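Local coordinates for protein transcriptional regulator, IclR family (Alicyclobacillus acidocaldarius subsp. acidocaldarius, PDB 5TJJ) that probably binds DNA and regulates transcription as a member of the IclR family, with a helix-turn-helix domain joined to a GAF-like C-terminal domain, at residues A[146-151]-A[183-188]. Numbering follows the deposited sequence.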
loop_
_atom_site.group_PDB
_atom_site.type_symbol
_atom_site.label_atom_id
_atom_site.label_comp_id
_atom_site.label_asym_id
_atom_site.label_seq_id
_atom_site.Cartn_x
_atom_site.Cartn_y
_atom_site.Cartn_z
ATOM N N PHE A 146 26.773 -8.648 3.568
ATOM C CA PHE A 146 25.322 -8.780 3.573
ATOM C C PHE A 146 24.797 -9.818 4.570
ATOM O O PHE A 146 23.701 -9.626 5.113
ATOM C CB PHE A 146 24.725 -8.992 2.171
ATOM C CG PHE A 146 25.244 -10.175 1.447
ATOM C CD1 PHE A 146 24.784 -11.448 1.746
ATOM C CD2 PHE A 146 26.185 -10.021 0.432
ATOM C CE1 PHE A 146 25.269 -12.554 1.060
ATOM C CE2 PHE A 146 26.664 -11.123 -0.257
ATOM C CZ PHE A 146 26.195 -12.388 0.050
ATOM N N GLY A 147 25.558 -10.894 4.790
ATOM C CA GLY A 147 25.249 -11.866 5.818
ATOM C C GLY A 147 25.192 -11.227 7.206
ATOM O O GLY A 147 24.185 -11.313 7.915
ATOM N N ARG A 148 26.270 -10.544 7.567
ATOM C CA ARG A 148 26.336 -9.812 8.824
ATOM C C ARG A 148 25.213 -8.779 9.044
ATOM O O ARG A 148 24.860 -8.491 10.197
ATOM C CB ARG A 148 27.673 -9.077 8.912
ATOM C CG ARG A 148 28.865 -9.988 9.079
ATOM C CD ARG A 148 30.046 -9.238 9.670
ATOM N NE ARG A 148 30.822 -8.566 8.642
ATOM C CZ ARG A 148 31.639 -9.170 7.792
ATOM N NH1 ARG A 148 31.828 -10.491 7.834
ATOM N NH2 ARG A 148 32.282 -8.438 6.904
ATOM N N CYS A 149 24.687 -8.192 7.967
ATOM C CA CYS A 149 23.567 -7.280 8.127
ATOM C C CYS A 149 22.279 -7.965 8.520
ATOM O O CYS A 149 21.479 -7.341 9.185
ATOM C CB CYS A 149 23.308 -6.443 6.889
ATOM S SG CYS A 149 24.531 -5.168 6.631
ATOM N N PHE A 150 22.063 -9.215 8.099
ATOM C CA PHE A 150 20.891 -9.991 8.552
ATOM C C PHE A 150 21.131 -10.447 9.993
ATOM O O PHE A 150 20.328 -10.144 10.883
ATOM C CB PHE A 150 20.618 -11.209 7.662
ATOM C CG PHE A 150 20.142 -10.888 6.260
ATOM C CD1 PHE A 150 18.846 -10.494 6.022
ATOM C CD2 PHE A 150 20.983 -11.063 5.163
ATOM C CE1 PHE A 150 18.389 -10.236 4.727
ATOM C CE2 PHE A 150 20.535 -10.812 3.860
ATOM C CZ PHE A 150 19.239 -10.391 3.644
ATOM N N LEU A 151 22.256 -11.116 10.225
ATOM C CA LEU A 151 22.546 -11.734 11.519
ATOM C C LEU A 151 22.659 -10.786 12.702
ATOM O O LEU A 151 22.157 -11.078 13.771
ATOM C CB LEU A 151 23.830 -12.534 11.467
ATOM C CG LEU A 151 23.746 -14.014 11.146
ATOM C CD1 LEU A 151 25.137 -14.607 11.321
ATOM C CD2 LEU A 151 22.774 -14.720 12.073
ATOM N N ARG A 183 32.433 -9.767 17.472
ATOM C CA ARG A 183 32.818 -8.352 17.479
ATOM C C ARG A 183 32.342 -7.628 16.200
ATOM O O ARG A 183 31.841 -6.502 16.269
ATOM C CB ARG A 183 34.342 -8.186 17.667
ATOM C CG ARG A 183 34.756 -6.798 18.145
ATOM C CD ARG A 183 36.276 -6.630 18.196
ATOM N NE ARG A 183 36.864 -6.750 16.853
ATOM C CZ ARG A 183 36.849 -5.807 15.901
ATOM N NH1 ARG A 183 36.276 -4.614 16.111
ATOM N NH2 ARG A 183 37.416 -6.059 14.720
ATOM N N LEU A 184 32.501 -8.282 15.049
ATOM C CA LEU A 184 31.961 -7.770 13.790
ATOM C C LEU A 184 30.421 -7.643 13.771
ATOM O O LEU A 184 29.896 -6.667 13.227
ATOM C CB LEU A 184 32.445 -8.617 12.602
ATOM C CG LEU A 184 33.928 -8.437 12.271
ATOM C CD1 LEU A 184 34.300 -9.276 11.073
ATOM C CD2 LEU A 184 34.254 -6.972 12.028
ATOM N N LEU A 185 29.709 -8.592 14.372
ATOM C CA LEU A 185 28.253 -8.452 14.467
ATOM C C LEU A 185 27.874 -7.302 15.400
ATOM O O LEU A 185 27.000 -6.490 15.071
ATOM C CB LEU A 185 27.576 -9.740 14.903
ATOM C CG LEU A 185 27.629 -10.901 13.911
ATOM C CD1 LEU A 185 27.254 -12.210 14.599
ATOM C CD2 LEU A 185 26.732 -10.641 12.715
ATOM N N GLN A 186 28.542 -7.215 16.545
ATOM C CA GLN A 186 28.285 -6.114 17.470
ATOM C C GLN A 186 28.470 -4.780 16.774
ATOM O O GLN A 186 27.583 -3.920 16.888
ATOM C CB GLN A 186 29.139 -6.201 18.748
ATOM C CG GLN A 186 28.455 -6.981 19.853
ATOM C CD GLN A 186 29.399 -7.656 20.854
ATOM O OE1 GLN A 186 30.628 -7.563 20.769
ATOM N NE2 GLN A 186 28.807 -8.367 21.806
ATOM N N GLU A 187 29.573 -4.612 16.037
ATOM C CA GLU A 187 29.851 -3.309 15.437
ATOM C C GLU A 187 28.877 -3.003 14.302
ATOM O O GLU A 187 28.485 -1.843 14.152
ATOM C CB GLU A 187 31.339 -3.095 15.050
ATOM C CG GLU A 187 31.736 -3.443 13.622
ATOM C CD GLU A 187 33.148 -2.986 13.231
ATOM O OE1 GLU A 187 33.743 -2.151 13.943
ATOM O OE2 GLU A 187 33.665 -3.453 12.173
ATOM N N VAL A 188 28.456 -4.016 13.538
ATOM C CA VAL A 188 27.408 -3.812 12.543
ATOM C C VAL A 188 26.122 -3.314 13.218
ATOM O O VAL A 188 25.472 -2.425 12.711
ATOM C CB VAL A 188 27.115 -5.084 11.719
ATOM C CG1 VAL A 188 25.852 -4.933 10.871
ATOM C CG2 VAL A 188 28.261 -5.428 10.797
#
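Leu184 lays its methyl CD1 over one face of the Arg148 guanidinium, 4.1 Å above the plane and displaced toward its rim. Outside the two segments, NH1 forms a salt bridge with Glu199 and NH2 a hydrogen bond to Val195 O, two polar partners that would restrain the group's rotation. With the chain bent at chi3 (-86°), CD packs 3.8 Å from Leu184 CB while the guanidinium still lies beneath CD1 of the same leucine. Nearer the backbone, Val188 meets the same residue with both methyls, CG2 4.1 Å from Arg148 CB and CG1 3.8 Å from Arg148 O. Leu185 CD2 lies 3.7 Å from Leu151 CB and also rests against Arg148 O. The local axes approach to 9.1 Å and cross at -72°, a steep crossing, consistent with a compact contact burying 303 Å² between the segments. Thus helix 178-191 packs across helix 144-151, whose Phe146, Cys149 and Phe150 also touch strand 218-227 of the six-stranded antiparallel sheet in the GAF-like domain. No hydrogen bond links the segments; their adhesion is apolar, with an arginine contributing its aliphatic chain while its charge is probably offset largely by the salt bridge to Glu199.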